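Local coordinates for protein extracellular ligand-binding receptor (Desulfohalobium retbaense DSM 5692, PDB 5ERE) that probably acts as a sensor, binding 2-oxo-4-methylpentanoic acid in a periplasmic-binding-protein-like domain and cytosine in a tandem PAS sensor region, at residues 328-340 and 461-475. Sequence-based numbering, arbitrary orientation.
With ACY (acetic acid), chain D.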
loop_
_atom_site.group_PDB
_atom_site.type_symbol
_atom_site.label_atom_id
_atom_site.label_comp_id
_atom_site.label_asym_id
_atom_site.label_seq_id
_atom_site.Cartn_x
_atom_site.Cartn_y
_atom_site.Cartn_z
ATOM N N LEU A 328 8.908 -6.712 4.107
ATOM C CA LEU A 328 8.018 -5.777 4.793
ATOM C C LEU A 328 8.310 -5.811 6.297
ATOM O O LEU A 328 8.374 -4.777 6.939
ATOM C CB LEU A 328 6.540 -6.115 4.505
ATOM C CG LEU A 328 6.022 -5.718 3.115
ATOM C CD1 LEU A 328 4.590 -6.281 2.874
ATOM C CD2 LEU A 328 5.998 -4.204 2.962
ATOM N N LEU A 329 8.558 -6.985 6.862
ATOM C CA LEU A 329 8.871 -7.043 8.286
ATOM C C LEU A 329 10.160 -6.293 8.599
ATOM O O LEU A 329 10.211 -5.472 9.521
ATOM C CB LEU A 329 8.999 -8.492 8.744
ATOM C CG LEU A 329 9.287 -8.684 10.231
ATOM C CD1 LEU A 329 8.174 -8.075 11.155
ATOM C CD2 LEU A 329 9.430 -10.142 10.471
ATOM N N THR A 330 11.199 -6.558 7.815
ATOM C CA THR A 330 12.479 -5.891 8.029
ATOM C C THR A 330 12.376 -4.396 7.891
ATOM O O THR A 330 12.882 -3.664 8.736
ATOM C CB THR A 330 13.563 -6.408 7.044
ATOM O OG1 THR A 330 13.700 -7.823 7.214
ATOM C CG2 THR A 330 14.883 -5.735 7.329
ATOM N N GLN A 331 11.701 -3.940 6.843
ATOM C CA GLN A 331 11.527 -2.502 6.637
ATOM C C GLN A 331 10.798 -1.842 7.807
ATOM O O GLN A 331 11.068 -0.703 8.169
ATOM C CB GLN A 331 10.772 -2.245 5.338
ATOM C CG GLN A 331 11.636 -2.520 4.093
ATOM C CD GLN A 331 10.871 -2.383 2.789
ATOM O OE1 GLN A 331 9.636 -2.285 2.773
ATOM N NE2 GLN A 331 11.608 -2.372 1.680
ATOM N N THR A 332 9.884 -2.576 8.417
ATOM C CA THR A 332 9.139 -2.043 9.557
ATOM C C THR A 332 10.021 -2.042 10.798
ATOM O O THR A 332 10.057 -1.039 11.521
ATOM C CB THR A 332 7.855 -2.871 9.833
ATOM O OG1 THR A 332 7.092 -2.954 8.634
ATOM C CG2 THR A 332 6.967 -2.262 10.962
ATOM N N ALA A 333 10.716 -3.168 11.045
ATOM C CA ALA A 333 11.697 -3.250 12.136
ATOM C C ALA A 333 12.677 -2.093 12.052
ATOM O O ALA A 333 13.051 -1.500 13.068
ATOM C CB ALA A 333 12.471 -4.563 12.084
ATOM N N GLN A 334 13.118 -1.800 10.834
ATOM C CA GLN A 334 14.125 -0.759 10.640
ATOM C C GLN A 334 13.575 0.628 10.917
ATOM O O GLN A 334 14.269 1.469 11.497
ATOM C CB GLN A 334 14.676 -0.808 9.218
ATOM C CG GLN A 334 15.569 -1.995 9.000
ATOM C CD GLN A 334 16.007 -2.142 7.564
ATOM O OE1 GLN A 334 15.598 -1.379 6.683
ATOM N NE2 GLN A 334 16.836 -3.129 7.318
ATOM N N GLU A 335 12.345 0.907 10.489
ATOM C CA GLU A 335 11.817 2.224 10.765
ATOM C C GLU A 335 11.674 2.393 12.268
ATOM O O GLU A 335 12.033 3.440 12.807
ATOM C CB GLU A 335 10.487 2.462 10.068
ATOM C CG GLU A 335 9.922 3.835 10.381
ATOM C CD GLU A 335 8.811 4.253 9.441
ATOM O OE1 GLU A 335 8.369 3.397 8.657
ATOM O OE2 GLU A 335 8.377 5.431 9.493
ATOM N N LEU A 336 11.174 1.354 12.942
ATOM C CA LEU A 336 11.012 1.397 14.395
ATOM C C LEU A 336 12.355 1.556 15.123
ATOM O O LEU A 336 12.450 2.338 16.060
ATOM C CB LEU A 336 10.285 0.140 14.903
ATOM C CG LEU A 336 8.786 0.089 14.558
ATOM C CD1 LEU A 336 8.178 -1.311 14.725
ATOM C CD2 LEU A 336 7.950 1.158 15.344
ATOM N N ASN A 337 13.391 0.810 14.727
ATOM C CA ASN A 337 14.696 0.963 15.379
ATOM C C ASN A 337 15.270 2.350 15.204
ATOM O O ASN A 337 15.857 2.887 16.128
ATOM C CB ASN A 337 15.700 -0.077 14.867
ATOM C CG ASN A 337 15.386 -1.489 15.402
ATOM O OD1 ASN A 337 14.885 -1.651 16.527
ATOM N ND2 ASN A 337 15.645 -2.500 14.587
ATOM N N ALA A 338 15.092 2.935 14.027
ATOM C CA ALA A 338 15.608 4.271 13.777
ATOM C C ALA A 338 14.805 5.343 14.543
ATOM O O ALA A 338 15.341 6.357 15.009
ATOM C CB ALA A 338 15.591 4.556 12.306
ATOM N N ILE A 339 13.510 5.137 14.685
ATOM C CA ILE A 339 12.757 6.052 15.533
ATOM C C ILE A 339 13.246 5.980 16.974
ATOM O O ILE A 339 13.535 7.010 17.589
ATOM C CB ILE A 339 11.241 5.759 15.452
ATOM C CG1 ILE A 339 10.773 6.164 14.063
ATOM C CG2 ILE A 339 10.502 6.523 16.507
ATOM C CD1 ILE A 339 9.351 5.681 13.726
ATOM N N PHE A 340 13.352 4.775 17.521
ATOM C CA PHE A 340 13.878 4.597 18.869
ATOM C C PHE A 340 15.304 5.171 19.034
ATOM O O PHE A 340 15.629 5.747 20.068
ATOM C CB PHE A 340 13.907 3.110 19.244
ATOM C CG PHE A 340 12.574 2.546 19.730
ATOM C CD1 PHE A 340 11.813 3.191 20.700
ATOM C CD2 PHE A 340 12.111 1.330 19.225
ATOM C CE1 PHE A 340 10.584 2.623 21.152
ATOM C CE2 PHE A 340 10.907 0.783 19.655
ATOM C CZ PHE A 340 10.144 1.452 20.621
ATOM N N PHE A 461 1.442 4.889 19.098
ATOM C CA PHE A 461 2.823 4.892 18.610
ATOM C C PHE A 461 3.058 3.776 17.570
ATOM O O PHE A 461 3.416 4.015 16.417
ATOM C CB PHE A 461 3.788 4.740 19.813
ATOM C CG PHE A 461 5.232 4.518 19.414
ATOM C CD1 PHE A 461 6.019 5.589 18.948
ATOM C CD2 PHE A 461 5.795 3.274 19.499
ATOM C CE1 PHE A 461 7.325 5.387 18.570
ATOM C CE2 PHE A 461 7.121 3.069 19.115
ATOM C CZ PHE A 461 7.878 4.113 18.660
ATOM N N PHE A 462 2.863 2.532 17.968
ATOM C CA PHE A 462 3.147 1.463 17.044
ATOM C C PHE A 462 2.221 1.456 15.846
ATOM O O PHE A 462 2.675 1.334 14.720
ATOM C CB PHE A 462 3.077 0.119 17.762
ATOM C CG PHE A 462 4.255 -0.163 18.638
ATOM C CD1 PHE A 462 5.513 -0.347 18.091
ATOM C CD2 PHE A 462 4.106 -0.263 20.013
ATOM C CE1 PHE A 462 6.607 -0.612 18.897
ATOM C CE2 PHE A 462 5.189 -0.519 20.830
ATOM C CZ PHE A 462 6.445 -0.699 20.266
ATOM N N GLY A 463 0.921 1.581 16.089
ATOM C CA GLY A 463 -0.062 1.616 15.025
ATOM C C GLY A 463 0.207 2.668 13.972
ATOM O O GLY A 463 0.061 2.407 12.781
ATOM N N SER A 464 0.584 3.869 14.404
ATOM C CA SER A 464 0.800 4.949 13.469
ATOM C C SER A 464 1.971 4.590 12.522
ATOM O O SER A 464 1.958 4.923 11.342
ATOM C CB SER A 464 1.072 6.256 14.217
ATOM O OG SER A 464 2.309 6.254 14.933
ATOM N N ILE A 465 2.931 3.840 13.017
ATOM C CA ILE A 465 4.085 3.472 12.178
ATOM C C ILE A 465 3.717 2.247 11.342
ATOM O O ILE A 465 3.828 2.248 10.115
ATOM C CB ILE A 465 5.316 3.254 13.058
ATOM C CG1 ILE A 465 5.753 4.606 13.621
ATOM C CG2 ILE A 465 6.490 2.574 12.266
ATOM C CD1 ILE A 465 6.454 4.558 14.942
ATOM N N ILE A 466 3.182 1.226 11.999
ATOM C CA ILE A 466 2.932 -0.039 11.331
ATOM C C ILE A 466 1.866 0.034 10.232
ATOM O O ILE A 466 2.038 -0.555 9.180
ATOM C CB ILE A 466 2.559 -1.117 12.364
ATOM C CG1 ILE A 466 3.802 -1.458 13.165
ATOM C CG2 ILE A 466 2.016 -2.336 11.694
ATOM C CD1 ILE A 466 3.538 -2.136 14.458
ATOM N N SER A 467 0.752 0.720 10.472
ATOM C CA SER A 467 -0.317 0.751 9.496
ATOM C C SER A 467 0.107 1.391 8.159
ATOM O O SER A 467 -0.384 1.021 7.093
ATOM C CB SER A 467 -1.544 1.500 10.079
ATOM O OG SER A 467 -1.205 2.855 10.317
ATOM N N ARG A 468 1.008 2.358 8.188
ATOM C CA ARG A 468 1.527 2.890 6.934
ATOM C C ARG A 468 2.331 1.848 6.176
ATOM O O ARG A 468 2.273 1.781 4.951
ATOM C CB ARG A 468 2.393 4.131 7.179
ATOM C CG ARG A 468 1.699 5.203 8.030
ATOM C CD ARG A 468 2.500 6.554 8.084
ATOM N NE ARG A 468 3.863 6.380 8.600
ATOM C CZ ARG A 468 4.336 6.835 9.771
ATOM N NH1 ARG A 468 3.580 7.536 10.620
ATOM N NH2 ARG A 468 5.607 6.584 10.095
ATOM N N LYS A 469 3.103 1.049 6.893
ATOM C CA LYS A 469 3.980 0.086 6.236
ATOM C C LYS A 469 3.148 -1.029 5.558
ATOM O O LYS A 469 3.466 -1.461 4.450
ATOM C CB LYS A 469 4.970 -0.503 7.258
ATOM C CG LYS A 469 6.179 0.362 7.559
ATOM C CD LYS A 469 7.334 0.078 6.560
ATOM C CE LYS A 469 7.764 1.305 5.811
ATOM N NZ LYS A 469 8.704 2.106 6.612
ATOM N N VAL A 470 2.071 -1.473 6.213
ATOM C CA VAL A 470 1.277 -2.607 5.730
ATOM C C VAL A 470 0.104 -2.231 4.835
ATOM O O VAL A 470 -0.591 -3.112 4.326
ATOM C CB VAL A 470 0.697 -3.463 6.911
ATOM C CG1 VAL A 470 1.806 -3.965 7.790
ATOM C CG2 VAL A 470 -0.308 -2.721 7.733
ATOM N N HIS A 471 -0.108 -0.932 4.646
ATOM C CA HIS A 471 -1.228 -0.406 3.877
ATOM C C HIS A 471 -1.334 -1.061 2.471
ATOM O O HIS A 471 -0.424 -0.955 1.626
ATOM C CB HIS A 471 -1.085 1.133 3.785
ATOM C CG HIS A 471 -2.284 1.825 3.220
ATOM N ND1 HIS A 471 -3.580 1.489 3.587
ATOM C CD2 HIS A 471 -2.400 2.811 2.309
ATOM C CE1 HIS A 471 -4.428 2.237 2.912
ATOM N NE2 HIS A 471 -3.739 3.055 2.134
ATOM N N ASN A 472 -2.433 -1.789 2.284
ATOM C CA ASN A 472 -2.898 -2.374 1.011
ATOM C C ASN A 472 -2.165 -3.663 0.629
ATOM O O ASN A 472 -2.430 -4.224 -0.414
ATOM C CB ASN A 472 -2.827 -1.331 -0.138
ATOM C CG ASN A 472 -3.963 -0.317 -0.074
ATOM O OD1 ASN A 472 -5.087 -0.673 0.247
ATOM N ND2 ASN A 472 -3.676 0.946 -0.394
ATOM N N PHE A 473 -1.306 -4.159 1.513
ATOM C CA PHE A 473 -0.755 -5.501 1.383
ATOM C C PHE A 473 -1.651 -6.428 2.189
ATOM O O PHE A 473 -2.137 -6.035 3.254
ATOM C CB PHE A 473 0.676 -5.604 1.902
ATOM C CG PHE A 473 1.691 -4.890 1.065
ATOM C CD1 PHE A 473 2.268 -5.524 -0.012
ATOM C CD2 PHE A 473 2.071 -3.570 1.358
ATOM C CE1 PHE A 473 3.225 -4.871 -0.804
ATOM C CE2 PHE A 473 3.042 -2.917 0.567
ATOM C CZ PHE A 473 3.608 -3.581 -0.511
ATOM N N PRO A 474 -1.845 -7.662 1.714
ATOM C CA PRO A 474 -2.672 -8.580 2.523
ATOM C C PRO A 474 -1.875 -9.258 3.630
ATOM O O PRO A 474 -1.634 -10.445 3.589
ATOM C CB PRO A 474 -3.157 -9.603 1.488
ATOM C CG PRO A 474 -1.937 -9.731 0.571
ATOM C CD PRO A 474 -1.442 -8.271 0.437
ATOM N N VAL A 475 -1.461 -8.495 4.622
ATOM C CA VAL A 475 -0.645 -9.004 5.715
ATOM C C VAL A 475 -1.074 -8.258 6.954
ATOM O O VAL A 475 -1.670 -7.204 6.849
ATOM C CB VAL A 475 0.908 -8.770 5.509
ATOM C CG1 VAL A 475 1.361 -9.238 4.157
ATOM C CG2 VAL A 475 1.268 -7.285 5.711
HETATM C C ACY D . 0.153 1.478 19.935
HETATM O O ACY D . -0.257 1.668 18.750
HETATM O OXT ACY D . 1.302 1.765 20.341
HETATM C CH3 ACY D . -0.787 0.862 20.956
HETATM O O HOH W 1 5.600 4.142 8.746
#
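Lys-469 lies alongside Thr-332 of helix 328-340 and then turns to Glu-335. Lys-469 CB is 3.5 Å from Thr-332 OG1, and CG and CD pass the same hydroxyl, itself hydrogen-bonded to Leu-328 O. Bends at chi2, chi3 and chi4 then turn the amine to Glu-335, whose CG stands anti to its backbone N (chi1 179°) on an extended chain. The salt bridge from Lys-469 NZ to Glu-335 OE1 measures only 2.4 Å, too short for its exact length to be trusted. The segment axes run roughly antiparallel (149°), 10.2 Å apart at closest approach; the contact joins the long helix 324-357, which spans from the ligand-binding domain into the tandem PAS sensor, to the short helix 461-470, followed by a type II turn (Val-470 to Phe-473) and strand 476-480. Glu-335 OE2 meets the edge of the Arg-468 guanidinium in a second salt bridge, its hydrogen bond weak; Arg-468 NH2 also hydrogen-bonds Tyr-377 OH. A methionine in place of Lys-469 would probably leave OE1 without its charged mate. Farther along, Leu-336 CD2 sits 3.7 Å from Ile-465 CG2, and the Phe-340 and Phe-461 rings meet obliquely, planes 44° apart. At the other end Leu-328 CD1 lies over a Phe-473 face, 3.8 Å from its centroid.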